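PDB 4NG4: phosphoglycerate kinase from Coxiella burnetii, which catalyses the reversible transfer of a phosphoryl group between ATP and 3-phosphoglycerate, giving 1,3-bisphosphoglycerate and ADP, in glycolysis. Local coordinates for residues Phe152-Ala158 with Leu391-Lys395; Leu185-Leu189 with Phe382-Leu386; Ala166-Ala172 with Ile396-Arg400; Pro101-Trp106 with Ala117-Val123; Leu22-Val27 with Gln61-Met66. All blocks are in the same frame, centred on the assembly; numbering follows the deposited sequence.

Contact 1: Phe152-Ala158 with Leu391-Lys395; sequences FATAHRA and LPAIK
Leu391 is central to the apolar part of this contact, meeting Phe152, Ala155 and His156, with its branch lying between the Phe152 ring and the CB of His156. Its CD2 approaches Phe152 CE1 at 4.1 Å, and the two side chains cross at about a right angle; CG rests near His156 CA, 4.0 Å away. Phe152 turns its ring to this spot because CG stands opposite the backbone N (chi1 -175°), which also brings CE1 within 4.1 Å of Ile394 CD1. Ala155 and Ala393 meet methyl to methyl beside this group, and Pro392 extends the apolar strip outward, its CB lying 4.3 Å from Ala158 CB. Pro392 CD packs against the oxygen of Ala155, 3.4 Å from Ala155 O.

The loop here follows strand 146-149 and contains a type I turn from Thr154 to Arg157, whereas Pro392 opens the C-terminal helix 392-401. As in other phosphoglycerate kinases, the end of the chain thus comes back from the nucleotide-binding domain to pack on the N-terminal one.

Polar contact is slight. Ala393 N, in the first turn of the helix, gives a straight but weak hydrogen bond to Ala155 O (3.3 Å, 170° at the hydrogen). Arg157, predicted to bind substrate, points away from the helix; its guanidinium has one face over His156 NE2, and NH2 makes a long, weak ion pair with Glu384.

Contact 2: Leu185-Leu189 with Phe382-Leu386; sequences LSRAL and FLEFL
Leu185 of helix 176-190 fits between Phe382 and Phe385, neighbours one turn apart on helix 380-387. This is helix-helix packing at a shallow angle: the two short segments run in nearly the same direction, 28° apart, with axes 11.4 Å from each other at closest approach. Such wide spacing leaves the backbones well separated, and large side chains fill the gap. In the phosphoglycerate kinase fold helix 176-190 is the long connector between the two domains, so the contact packs it against helix 380-387, late in the chain.

The tight part is buried and made by the two branches of one leucine. Leu185 CD1 reaches Phe385 CD2 at 3.5 Å while CD2 turns the other way, to Phe382; both rings are met obliquely. Each phenylalanine has CG trans to its own backbone N (Phe385 chi1 -170°), which brings both rings up against Leu185. Leu189 and Leu386 meet nearby, but their modelled spacing is too short to be trusted.

Toward Ser186 the packing loosens and becomes partly exposed. No hydrogen bond joins the segments, and Ser186 OG bonds back to Val182 O in its own helix. The serine merely flanks the phenylalanine, with CB 4.4 Å from Phe385 CE2.

Contact 3: Ala166-Ala172 with Ile396-Arg400; sequences AAYAKLA and ILTQR
The end of helix 160-168, the following turn and the start of strand 171-174 bend round one side of segment 396-400 of helix 392-401, bringing Ala167 to Ile396 and Ala172 to Leu397 at the same CA-CA spacing of 6.2 Å. Arg400 fills the bend. Its chain curls at chi2 and chi3 (-62° and -47°), laying the guanidinium against the carbonyls of the turn, which meet it at its edge. Arg400 NH2 bonds to Lys170 O at 2.7 Å; the oxygen lies in the guanidinium plane, although the nitrogen stands well above the carbonyl plane of Lys170. Arg400 NH1 faces Ala169 O at a doubtfully short modelled distance, and makes a weak bond of 3.4 Å to Ala166 O. One cationic group thus gathers carbonyl oxygens where helix gives way to strand.

Apolar contacts flank it. Ile396 splits its branches, CG2 touching Ala166 CB at 3.9 Å and CD1 reaching Ala167 CB at 4.0 Å. Leu397 CD2 lies 4.3 Å from Ala172 CB.

The C-terminal helix packs at the margin of the N-terminal domain's parallel sheet, of which 171-174 is one edge strand; Ala166 and Leu397 also touch the adjoining strand 146-149, at Phe147 and Met149.

Contact 4: Pro101-Trp106 with Ala117-Val123; sequences PLINDW and AILCENV
Trp106 lays the five-membered part of its indole over Cys120. Cys120 CB stands 3.4 Å from the centroid of that ring and 7° off its normal, a CH-pi contact over the face, and SG lies 3.8 Å from the same centroid as a sulfur-aromatic contact. Trp106 adopts the less common setting with CG between its backbone N and carbonyl carbon (chi1 61°), which folds the indole back over the strand. Its NE1 then meets Glu121 O in a weak, bent hydrogen bond of 3.4 Å, and Trp106 CZ2 lies loosely near Val123 CG1.

Upstream, strands 102-103 and 117-120 pair in parallel, Leu102 with Leu119 and Ile103 with Cys120, at one border of the N-terminal domain's Rossmann-like sheet. Leu119 N to Pro101 O, Ile103 N to Leu119 O (2.9 Å) and Glu121 N to Ile103 O join the backbones. On the face carrying Ile103 and Cys120, the Ile103 and Ile118 side chains cross obliquely, CG1 of Ile103 3.8 Å from CB of Ile118. Pro101 CG abuts Ile118 CG2.

The Glu121 side chain lies against Leu102, with Glu121 OE2 3.7 Å from Leu102 CD2. OE1 accepts Asn122 N through its anti lone pair and also Leu85 N, while Ser84 OG bonds to OE2. These bonds tie the loop to Ser84 and Leu85 three residues before Arg124, a predicted substrate ligand, and several donors converging on a buried carboxylate would probably favour its ionised form.

Contact 5: Leu22-Val27 with Gln61-Met66; sequences LHNKRV and QKARVM
Arg64 and Lys25 begin the pairing of two neighbouring parallel strands, 26-31 and 64-69, joined through helix 46-60 in a beta-alpha-beta crossover of the N-terminal domain. The hydrogen bonds alternate between the two strands: Arg64 N to Lys25 O (2.7 Å), Val27 N to Arg64 O (2.9 Å) and Met66 N to Val27 O (2.8 Å). The first and last donors approach nearly along the C=O axis. Several other backbone groups have partners outside the pair: Arg26 N bonds to the carboxylate oxygen OD2 of Asp145, and Val65 O accepts Ile118 N, a probable bond. Lys25 N closes a type II turn on Leu22 O.

Before the strands meet, Lys62 ends helix 46-60 as the C-prime residue of a Schellman motif, in which Ala63 N returns to Ala58 O. Lys62 O accepts Asn24 N at 3.1 Å, with the donor standing above the carbonyl plane.

Side-chain bonds are weaker. The extended Arg64 chain carries NE to Asn24 O at the guanidinium edge and also to OD1, while NH2 shares OD1 at 3.4 Å; all three are weak, and the amide and guanidinium planes are 56° apart. On the face bearing Val27 and Val65, Val27 CG2 packs on Ala63 CB at 3.7 Å. On the face with Arg26 and Arg64, the bend at the end of Met66 (chi3 -82°) brings CE to 3.7 Å from Arg26 CB.

In the fold
From the N terminus, contact 5 closes first, joining strand 26-31 to strand 64-69 across helix 46-60. Contact 4 follows in series, pairing two later strands over a short loop; strands 117-120 and 64-69 are sheet neighbours, and the two contacts touch where Ile118 meets Val65. The next three loops are long. Contact 1 opens at 152-158, contact 3 at 166-172 and contact 2 at 185-189. Contact 2 closes first and is nested inside both others, whereas contacts 1 and 3 cross, ending successively on helix 392-401. Together contacts 1 and 3 bind the C-terminal helix to the N-terminal domain, while contact 2 packs the connecting helix 176-190 against helix 380-387.

Contact 1: Phe152-Ala158 with Leu391-Lys395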
# COMPACT_ATOMS: atom_id res chain seq x y z
N PHE A 152 7.09 -5.14 -4.27
CA PHE A 152 6.64 -3.75 -4.18
C PHE A 152 6.45 -3.25 -2.73
O PHE A 152 6.72 -2.07 -2.44
CB PHE A 152 5.33 -3.55 -4.96
CG PHE A 152 4.86 -2.11 -5.01
CD1 PHE A 152 5.31 -1.25 -6.01
CD2 PHE A 152 3.97 -1.62 -4.08
CE1 PHE A 152 4.88 0.07 -6.07
CE2 PHE A 152 3.54 -0.31 -4.13
CZ PHE A 152 4.00 0.54 -5.13
N ALA A 153 6.00 -4.11 -1.83
CA ALA A 153 5.84 -3.72 -0.42
C ALA A 153 7.16 -3.30 0.26
O ALA A 153 7.13 -2.73 1.35
CB ALA A 153 5.20 -4.84 0.38
N THR A 154 8.28 -3.58 -0.39
CA THR A 154 9.61 -3.25 0.12
C THR A 154 10.32 -2.15 -0.71
O THR A 154 11.32 -1.58 -0.25
CB THR A 154 10.51 -4.53 0.16
OG1 THR A 154 10.82 -4.97 -1.17
CG2 THR A 154 9.79 -5.66 0.87
N ALA A 155 9.79 -1.86 -1.91
CA ALA A 155 10.45 -0.98 -2.88
C ALA A 155 10.68 0.47 -2.46
O ALA A 155 11.46 1.18 -3.11
CB ALA A 155 9.67 -0.98 -4.19
N HIS A 156 9.98 0.89 -1.40
CA HIS A 156 10.01 2.28 -0.96
C HIS A 156 11.18 2.62 -0.04
O HIS A 156 11.34 3.78 0.37
CB HIS A 156 8.66 2.67 -0.33
CG HIS A 156 8.38 2.02 1.00
ND1 HIS A 156 8.49 0.66 1.21
CD2 HIS A 156 7.96 2.55 2.17
CE1 HIS A 156 8.16 0.39 2.46
NE2 HIS A 156 7.84 1.52 3.07
N ARG A 157 12.01 1.63 0.26
CA ARG A 157 13.22 1.82 1.05
C ARG A 157 14.43 1.24 0.34
O ARG A 157 14.32 0.25 -0.37
CB ARG A 157 13.10 1.17 2.43
CG ARG A 157 11.96 1.73 3.27
CD ARG A 157 12.25 3.17 3.72
NE ARG A 157 11.02 3.92 3.91
CZ ARG A 157 10.09 3.63 4.83
NH1 ARG A 157 10.23 2.58 5.65
NH2 ARG A 157 9.00 4.38 4.92
N ALA A 158 15.57 1.88 0.56
CA ALA A 158 16.81 1.50 -0.11
C ALA A 158 17.56 0.56 0.81
O ALA A 158 18.03 0.96 1.88
CB ALA A 158 17.65 2.73 -0.40
N LEU A 391 10.39 5.76 -6.09
CA LEU A 391 10.72 4.62 -5.23
C LEU A 391 12.03 3.97 -5.69
O LEU A 391 12.11 3.54 -6.83
CB LEU A 391 9.60 3.57 -5.24
CG LEU A 391 8.46 3.81 -4.26
CD1 LEU A 391 7.75 5.13 -4.53
CD2 LEU A 391 7.48 2.64 -4.29
N PRO A 392 13.04 3.88 -4.80
CA PRO A 392 14.37 3.42 -5.18
C PRO A 392 14.42 2.13 -5.99
O PRO A 392 15.21 2.04 -6.92
CB PRO A 392 15.06 3.19 -3.83
CG PRO A 392 14.38 4.12 -2.91
CD PRO A 392 12.96 4.21 -3.36
N ALA A 393 13.61 1.14 -5.63
CA ALA A 393 13.61 -0.13 -6.34
C ALA A 393 13.26 0.07 -7.80
O ALA A 393 13.91 -0.50 -8.68
CB ALA A 393 12.64 -1.09 -5.71
N ILE A 394 12.24 0.88 -8.04
CA ILE A 394 11.71 1.14 -9.38
C ILE A 394 12.66 1.97 -10.22
O ILE A 394 12.84 1.72 -11.42
CB ILE A 394 10.35 1.87 -9.29
CG1 ILE A 394 9.29 0.92 -8.72
CG2 ILE A 394 9.93 2.39 -10.66
CD1 ILE A 394 8.25 1.61 -7.85
N LYS A 395 13.28 2.97 -9.60
CA LYS A 395 14.22 3.82 -10.28
C LYS A 395 15.28 2.96 -10.97
O LYS A 395 15.49 3.08 -12.18
CB LYS A 395 14.87 4.80 -9.30
CG LYS A 395 15.48 6.01 -9.98
CD LYS A 395 16.39 6.80 -9.06
CE LYS A 395 16.80 8.13 -9.69
NZ LYS A 395 18.05 8.71 -9.09

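Contact 2: Leu185-Leu189 with Phe382-Leu386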
# COMPACT_ATOMS: atom_id res chain seq x y z
N LEU A 185 -1.88 0.77 -9.97
CA LEU A 185 -1.70 2.10 -9.42
C LEU A 185 -1.55 3.13 -10.52
O LEU A 185 -2.30 4.11 -10.56
CB LEU A 185 -0.48 2.17 -8.49
CG LEU A 185 -0.58 1.47 -7.13
CD1 LEU A 185 0.56 1.97 -6.27
CD2 LEU A 185 -1.90 1.70 -6.42
N SER A 186 -0.61 2.91 -11.43
CA SER A 186 -0.29 3.89 -12.47
C SER A 186 -1.36 3.96 -13.55
O SER A 186 -1.55 5.03 -14.13
CB SER A 186 1.08 3.62 -13.09
OG SER A 186 1.08 2.39 -13.77
N ARG A 187 -2.04 2.85 -13.83
CA ARG A 187 -3.24 2.88 -14.69
C ARG A 187 -4.19 3.99 -14.25
O ARG A 187 -4.68 4.76 -15.08
CB ARG A 187 -4.01 1.54 -14.67
CG ARG A 187 -5.49 1.66 -15.07
CD ARG A 187 -6.16 0.30 -15.23
NE ARG A 187 -7.55 0.48 -15.63
CZ ARG A 187 -8.31 -0.44 -16.24
NH1 ARG A 187 -7.84 -1.66 -16.52
NH2 ARG A 187 -9.57 -0.13 -16.56
N ALA A 188 -4.45 4.06 -12.95
CA ALA A 188 -5.35 5.07 -12.41
C ALA A 188 -4.64 6.33 -11.98
O ALA A 188 -5.12 7.01 -11.06
CB ALA A 188 -6.11 4.49 -11.23
N LEU A 189 -3.50 6.66 -12.61
CA LEU A 189 -2.75 7.89 -12.28
C LEU A 189 -1.98 8.56 -13.44
O LEU A 189 -1.36 9.59 -13.23
CB LEU A 189 -1.75 7.60 -11.15
CG LEU A 189 -2.26 7.24 -9.75
CD1 LEU A 189 -1.04 7.10 -8.82
CD2 LEU A 189 -3.27 8.28 -9.22
N PHE A 382 2.53 1.56 -1.12
CA PHE A 382 1.31 2.00 -1.80
C PHE A 382 1.16 3.51 -1.69
O PHE A 382 0.96 4.20 -2.69
CB PHE A 382 0.08 1.30 -1.20
CG PHE A 382 -1.23 1.89 -1.64
CD1 PHE A 382 -1.82 1.48 -2.83
CD2 PHE A 382 -1.86 2.85 -0.87
CE1 PHE A 382 -3.03 2.03 -3.24
CE2 PHE A 382 -3.07 3.41 -1.27
CZ PHE A 382 -3.65 3.00 -2.46
N LEU A 383 1.28 4.01 -0.46
CA LEU A 383 1.11 5.44 -0.15
C LEU A 383 2.20 6.29 -0.80
O LEU A 383 1.87 7.22 -1.51
CB LEU A 383 1.06 5.67 1.37
CG LEU A 383 -0.21 5.11 2.04
CD1 LEU A 383 -0.08 4.85 3.58
CD2 LEU A 383 -1.42 6.01 1.74
N GLU A 384 3.48 5.97 -0.58
CA GLU A 384 4.58 6.75 -1.19
C GLU A 384 4.51 6.86 -2.73
O GLU A 384 4.98 7.87 -3.29
CB GLU A 384 5.96 6.21 -0.77
CG GLU A 384 6.26 6.48 0.71
CD GLU A 384 7.73 6.36 1.08
OE1 GLU A 384 8.53 5.80 0.29
OE2 GLU A 384 8.08 6.84 2.18
N PHE A 385 3.94 5.85 -3.38
CA PHE A 385 3.83 5.85 -4.85
C PHE A 385 2.81 6.88 -5.30
O PHE A 385 3.07 7.68 -6.20
CB PHE A 385 3.47 4.46 -5.38
CG PHE A 385 3.58 4.34 -6.87
CD1 PHE A 385 4.80 4.06 -7.47
CD2 PHE A 385 2.47 4.54 -7.67
CE1 PHE A 385 4.91 3.96 -8.83
CE2 PHE A 385 2.58 4.43 -9.05
CZ PHE A 385 3.80 4.14 -9.63
N LEU A 386 1.64 6.86 -4.65
CA LEU A 386 0.60 7.84 -4.93
C LEU A 386 1.02 9.27 -4.54
O LEU A 386 0.47 10.24 -5.08
CB LEU A 386 -0.69 7.45 -4.21
CG LEU A 386 -1.36 6.13 -4.59
CD1 LEU A 386 -2.69 5.97 -3.84
CD2 LEU A 386 -1.58 6.05 -6.09

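Contact 3: Ala166-Ala172 with Ile396-Arg400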
# COMPACT_ATOMS: atom_id res chain seq x y z
N ALA A 166 20.29 -4.61 -7.22
CA ALA A 166 19.83 -4.26 -8.57
C ALA A 166 20.75 -3.23 -9.25
O ALA A 166 20.84 -3.21 -10.48
CB ALA A 166 18.40 -3.73 -8.54
N ALA A 167 21.41 -2.40 -8.45
CA ALA A 167 22.35 -1.42 -8.98
C ALA A 167 23.53 -2.09 -9.68
O ALA A 167 24.02 -1.58 -10.69
CB ALA A 167 22.83 -0.49 -7.88
N TYR A 168 23.98 -3.23 -9.14
CA TYR A 168 25.21 -3.91 -9.62
C TYR A 168 25.02 -5.33 -10.21
O TYR A 168 26.00 -6.04 -10.43
CB TYR A 168 26.22 -4.00 -8.46
CG TYR A 168 26.55 -2.68 -7.81
CD1 TYR A 168 27.40 -1.76 -8.44
CD2 TYR A 168 26.02 -2.34 -6.56
CE1 TYR A 168 27.71 -0.54 -7.85
CE2 TYR A 168 26.32 -1.11 -5.96
CZ TYR A 168 27.17 -0.22 -6.62
OH TYR A 168 27.49 1.00 -6.05
N ALA A 169 23.78 -5.75 -10.45
CA ALA A 169 23.50 -7.08 -11.00
C ALA A 169 23.57 -7.06 -12.53
O ALA A 169 23.03 -6.15 -13.15
CB ALA A 169 22.14 -7.57 -10.54
N LYS A 170 24.24 -8.07 -13.11
CA LYS A 170 24.40 -8.22 -14.58
C LYS A 170 23.15 -7.83 -15.36
O LYS A 170 23.23 -7.07 -16.32
CB LYS A 170 24.72 -9.68 -14.93
CG LYS A 170 26.22 -10.02 -15.02
CD LYS A 170 26.54 -11.39 -14.41
CE LYS A 170 26.60 -11.30 -12.87
NZ LYS A 170 26.92 -12.61 -12.21
N LEU A 171 22.01 -8.34 -14.91
CA LEU A 171 20.73 -8.11 -15.56
C LEU A 171 19.68 -7.92 -14.45
O LEU A 171 19.55 -8.77 -13.57
CB LEU A 171 20.42 -9.31 -16.46
CG LEU A 171 19.85 -9.11 -17.88
CD1 LEU A 171 20.16 -7.73 -18.45
CD2 LEU A 171 20.35 -10.20 -18.83
N ALA A 172 18.96 -6.80 -14.47
CA ALA A 172 17.96 -6.52 -13.41
C ALA A 172 16.60 -6.17 -14.01
O ALA A 172 16.52 -5.46 -15.02
CB ALA A 172 18.45 -5.40 -12.50
N ILE A 396 15.91 2.07 -10.20
CA ILE A 396 17.01 1.27 -10.71
C ILE A 396 16.55 0.30 -11.79
O ILE A 396 17.27 0.09 -12.77
CB ILE A 396 17.74 0.50 -9.58
CG1 ILE A 396 18.22 1.47 -8.50
CG2 ILE A 396 18.95 -0.27 -10.14
CD1 ILE A 396 19.09 0.82 -7.44
N LEU A 397 15.35 -0.28 -11.64
CA LEU A 397 14.85 -1.23 -12.63
C LEU A 397 14.70 -0.60 -14.02
O LEU A 397 14.93 -1.27 -15.04
CB LEU A 397 13.53 -1.85 -12.18
CG LEU A 397 13.62 -2.88 -11.06
CD1 LEU A 397 12.23 -3.41 -10.71
CD2 LEU A 397 14.55 -4.03 -11.42
N THR A 398 14.33 0.68 -14.06
CA THR A 398 14.25 1.43 -15.32
C THR A 398 15.64 1.84 -15.82
O THR A 398 15.96 1.64 -16.99
CB THR A 398 13.39 2.69 -15.16
OG1 THR A 398 13.97 3.54 -14.17
CG2 THR A 398 11.96 2.34 -14.76
N GLN A 399 16.45 2.42 -14.93
CA GLN A 399 17.84 2.76 -15.25
C GLN A 399 18.58 1.64 -15.97
O GLN A 399 19.42 1.89 -16.82
CB GLN A 399 18.63 3.08 -13.98
CG GLN A 399 18.39 4.44 -13.38
CD GLN A 399 19.12 4.62 -12.04
OE1 GLN A 399 20.14 3.98 -11.79
NE2 GLN A 399 18.60 5.49 -11.18
N ARG A 400 18.28 0.39 -15.61
CA ARG A 400 18.89 -0.78 -16.22
C ARG A 400 18.22 -1.17 -17.54
O ARG A 400 18.89 -1.63 -18.47
CB ARG A 400 18.87 -1.96 -15.24
CG ARG A 400 19.68 -1.72 -13.95
CD ARG A 400 21.17 -1.51 -14.21
NE ARG A 400 21.69 -2.53 -15.12
CZ ARG A 400 21.92 -3.79 -14.79
NH1 ARG A 400 21.70 -4.23 -13.56
NH2 ARG A 400 22.37 -4.63 -15.71

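Contact 4: Pro101-Trp106 with Ala117-Val123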
# COMPACT_ATOMS: atom_id res chain seq x y z
N PRO A 101 14.86 -26.12 -0.05
CA PRO A 101 15.66 -26.13 1.16
C PRO A 101 16.06 -24.73 1.58
O PRO A 101 16.31 -23.89 0.73
CB PRO A 101 16.91 -26.92 0.73
CG PRO A 101 17.06 -26.62 -0.71
CD PRO A 101 15.66 -26.45 -1.25
N LEU A 102 16.12 -24.52 2.90
CA LEU A 102 16.59 -23.26 3.49
C LEU A 102 18.12 -23.19 3.40
O LEU A 102 18.81 -23.97 4.05
CB LEU A 102 16.16 -23.20 4.96
CG LEU A 102 16.35 -21.89 5.72
CD1 LEU A 102 15.28 -20.88 5.31
CD2 LEU A 102 16.28 -22.14 7.22
N ILE A 103 18.65 -22.27 2.60
CA ILE A 103 20.11 -22.12 2.47
C ILE A 103 20.62 -20.98 3.35
O ILE A 103 20.20 -19.85 3.21
CB ILE A 103 20.54 -21.86 1.01
CG1 ILE A 103 20.19 -23.07 0.13
CG2 ILE A 103 22.04 -21.59 0.92
CD1 ILE A 103 20.93 -24.34 0.49
N ASN A 104 21.57 -21.30 4.21
CA ASN A 104 21.95 -20.43 5.30
C ASN A 104 23.20 -19.58 5.05
O ASN A 104 23.21 -18.38 5.38
CB ASN A 104 22.18 -21.27 6.55
CG ASN A 104 22.10 -20.46 7.79
OD1 ASN A 104 23.00 -19.67 8.09
ND2 ASN A 104 21.00 -20.62 8.51
N ASP A 105 24.24 -20.22 4.51
CA ASP A 105 25.50 -19.53 4.19
C ASP A 105 25.51 -19.13 2.71
O ASP A 105 26.48 -19.35 1.99
CB ASP A 105 26.72 -20.42 4.55
CG ASP A 105 26.62 -21.84 3.96
OD1 ASP A 105 25.68 -22.10 3.18
OD2 ASP A 105 27.48 -22.69 4.28
N TRP A 106 24.42 -18.52 2.26
CA TRP A 106 24.20 -18.34 0.82
C TRP A 106 25.11 -17.32 0.14
O TRP A 106 25.23 -17.34 -1.09
CB TRP A 106 22.73 -18.03 0.52
CG TRP A 106 22.16 -16.78 1.15
CD1 TRP A 106 21.53 -16.68 2.36
CD2 TRP A 106 22.15 -15.47 0.59
NE1 TRP A 106 21.13 -15.38 2.58
CE2 TRP A 106 21.50 -14.62 1.51
CE3 TRP A 106 22.63 -14.93 -0.60
CZ2 TRP A 106 21.33 -13.25 1.28
CZ3 TRP A 106 22.45 -13.56 -0.84
CH2 TRP A 106 21.82 -12.75 0.10
N ALA A 117 14.42 -24.83 -6.76
CA ALA A 117 14.41 -23.50 -6.13
C ALA A 117 14.83 -23.59 -4.67
O ALA A 117 14.37 -24.46 -3.92
CB ALA A 117 13.03 -22.89 -6.22
N ILE A 118 15.69 -22.67 -4.25
CA ILE A 118 16.14 -22.62 -2.86
C ILE A 118 15.73 -21.28 -2.26
O ILE A 118 15.58 -20.29 -2.97
CB ILE A 118 17.68 -22.89 -2.72
CG1 ILE A 118 18.52 -21.80 -3.40
CG2 ILE A 118 18.03 -24.25 -3.30
CD1 ILE A 118 18.63 -20.50 -2.62
N LEU A 119 15.53 -21.28 -0.95
CA LEU A 119 15.16 -20.06 -0.21
C LEU A 119 16.32 -19.65 0.69
O LEU A 119 16.66 -20.36 1.64
CB LEU A 119 13.89 -20.29 0.63
CG LEU A 119 13.39 -19.15 1.52
CD1 LEU A 119 13.04 -17.91 0.70
CD2 LEU A 119 12.20 -19.61 2.33
N CYS A 120 16.92 -18.50 0.37
CA CYS A 120 17.98 -17.92 1.18
C CYS A 120 17.40 -17.49 2.53
O CYS A 120 16.24 -17.03 2.61
CB CYS A 120 18.60 -16.71 0.47
SG CYS A 120 19.42 -17.10 -1.12
N GLU A 121 18.22 -17.61 3.58
CA GLU A 121 17.80 -17.24 4.92
C GLU A 121 17.60 -15.71 5.00
O GLU A 121 18.30 -14.95 4.34
CB GLU A 121 18.84 -17.72 5.93
CG GLU A 121 18.51 -17.42 7.38
CD GLU A 121 17.12 -17.85 7.81
OE1 GLU A 121 16.13 -17.25 7.32
OE2 GLU A 121 17.01 -18.76 8.65
N ASN A 122 16.60 -15.30 5.79
CA ASN A 122 16.29 -13.89 6.09
C ASN A 122 17.44 -12.92 5.74
O ASN A 122 18.53 -12.97 6.31
CB ASN A 122 15.93 -13.77 7.59
CG ASN A 122 15.25 -12.47 7.94
OD1 ASN A 122 15.21 -11.52 7.14
ND2 ASN A 122 14.71 -12.42 9.15
N VAL A 123 17.19 -12.04 4.78
CA VAL A 123 18.20 -11.12 4.28
C VAL A 123 18.58 -10.06 5.28
O VAL A 123 19.62 -9.44 5.16
CB VAL A 123 17.71 -10.35 3.06
CG1 VAL A 123 17.58 -11.27 1.89
CG2 VAL A 123 16.39 -9.64 3.38

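Contact 5: Leu22-Val27 with Gln61-Met66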
# COMPACT_ATOMS: atom_id res chain seq x y z
N LEU A 22 15.26 -17.13 -19.26
CA LEU A 22 15.75 -17.64 -17.96
C LEU A 22 16.29 -19.07 -18.02
O LEU A 22 16.65 -19.64 -16.98
CB LEU A 22 14.62 -17.58 -16.92
CG LEU A 22 13.73 -16.34 -16.92
CD1 LEU A 22 12.85 -16.32 -15.68
CD2 LEU A 22 14.55 -15.07 -17.02
N HIS A 23 16.34 -19.64 -19.22
CA HIS A 23 16.82 -21.01 -19.42
C HIS A 23 18.20 -21.20 -18.77
O HIS A 23 19.17 -20.56 -19.18
CB HIS A 23 16.91 -21.33 -20.92
CG HIS A 23 16.92 -22.80 -21.24
ND1 HIS A 23 16.28 -23.31 -22.35
CD2 HIS A 23 17.46 -23.85 -20.60
CE1 HIS A 23 16.43 -24.62 -22.37
NE2 HIS A 23 17.15 -24.97 -21.33
N ASN A 24 18.24 -22.05 -17.75
CA ASN A 24 19.50 -22.51 -17.14
C ASN A 24 20.30 -21.42 -16.43
O ASN A 24 21.47 -21.62 -16.09
CB ASN A 24 20.38 -23.21 -18.19
CG ASN A 24 21.08 -24.43 -17.64
OD1 ASN A 24 22.07 -24.32 -16.91
ND2 ASN A 24 20.58 -25.60 -18.00
N LYS A 25 19.68 -20.27 -16.18
CA LYS A 25 20.36 -19.17 -15.53
C LYS A 25 20.16 -19.22 -14.02
O LYS A 25 19.26 -19.90 -13.52
CB LYS A 25 19.88 -17.83 -16.11
CG LYS A 25 20.46 -17.50 -17.48
CD LYS A 25 20.23 -16.03 -17.83
CE LYS A 25 21.15 -15.53 -18.94
NZ LYS A 25 21.19 -14.04 -18.95
N ARG A 26 21.03 -18.51 -13.31
CA ARG A 26 20.85 -18.30 -11.87
C ARG A 26 19.99 -17.07 -11.69
O ARG A 26 20.38 -15.99 -12.13
CB ARG A 26 22.19 -18.09 -11.18
CG ARG A 26 23.11 -19.30 -11.18
CD ARG A 26 24.42 -18.96 -10.52
NE ARG A 26 25.25 -18.10 -11.36
CZ ARG A 26 26.12 -17.19 -10.91
NH1 ARG A 26 26.28 -16.96 -9.61
NH2 ARG A 26 26.83 -16.48 -11.78
N VAL A 27 18.83 -17.25 -11.07
CA VAL A 27 17.84 -16.18 -10.96
C VAL A 27 17.54 -15.92 -9.51
O VAL A 27 17.13 -16.81 -8.77
CB VAL A 27 16.52 -16.53 -11.69
CG1 VAL A 27 15.48 -15.44 -11.47
CG2 VAL A 27 16.78 -16.74 -13.18
N GLN A 61 10.36 -22.44 -16.66
CA GLN A 61 11.38 -22.08 -17.65
C GLN A 61 12.77 -22.61 -17.29
O GLN A 61 13.77 -22.28 -17.94
CB GLN A 61 11.41 -20.57 -17.85
CG GLN A 61 10.13 -20.02 -18.45
CD GLN A 61 10.12 -18.52 -18.53
OE1 GLN A 61 11.17 -17.88 -18.51
NE2 GLN A 61 8.92 -17.94 -18.62
N LYS A 62 12.82 -23.43 -16.24
CA LYS A 62 14.03 -24.13 -15.80
C LYS A 62 15.17 -23.19 -15.40
O LYS A 62 16.34 -23.39 -15.73
CB LYS A 62 14.45 -25.20 -16.83
CG LYS A 62 13.81 -26.56 -16.53
CD LYS A 62 13.68 -27.44 -17.75
CE LYS A 62 13.23 -28.83 -17.33
NZ LYS A 62 12.97 -29.71 -18.49
N ALA A 63 14.79 -22.16 -14.65
CA ALA A 63 15.75 -21.30 -13.99
C ALA A 63 16.38 -22.07 -12.83
O ALA A 63 15.83 -23.08 -12.37
CB ALA A 63 15.07 -20.03 -13.47
N ARG A 64 17.54 -21.60 -12.39
CA ARG A 64 18.12 -22.03 -11.13
C ARG A 64 17.72 -20.97 -10.12
O ARG A 64 18.29 -19.89 -10.10
CB ARG A 64 19.64 -22.14 -11.24
CG ARG A 64 20.14 -23.00 -12.39
CD ARG A 64 21.52 -22.55 -12.86
NE ARG A 64 22.18 -23.56 -13.68
CZ ARG A 64 22.98 -24.52 -13.23
NH1 ARG A 64 23.27 -24.62 -11.93
NH2 ARG A 64 23.51 -25.39 -14.08
N VAL A 65 16.72 -21.28 -9.29
CA VAL A 65 16.02 -20.23 -8.53
C VAL A 65 16.51 -20.02 -7.10
O VAL A 65 16.49 -20.94 -6.29
CB VAL A 65 14.49 -20.48 -8.50
CG1 VAL A 65 13.84 -19.70 -7.38
CG2 VAL A 65 13.86 -20.12 -9.83
N MET A 66 16.92 -18.79 -6.80
CA MET A 66 17.25 -18.37 -5.44
C MET A 66 16.19 -17.38 -4.93
O MET A 66 16.13 -16.24 -5.40
CB MET A 66 18.63 -17.70 -5.42
CG MET A 66 19.79 -18.64 -5.66
SD MET A 66 21.34 -17.76 -6.00
CE MET A 66 21.12 -17.41 -7.74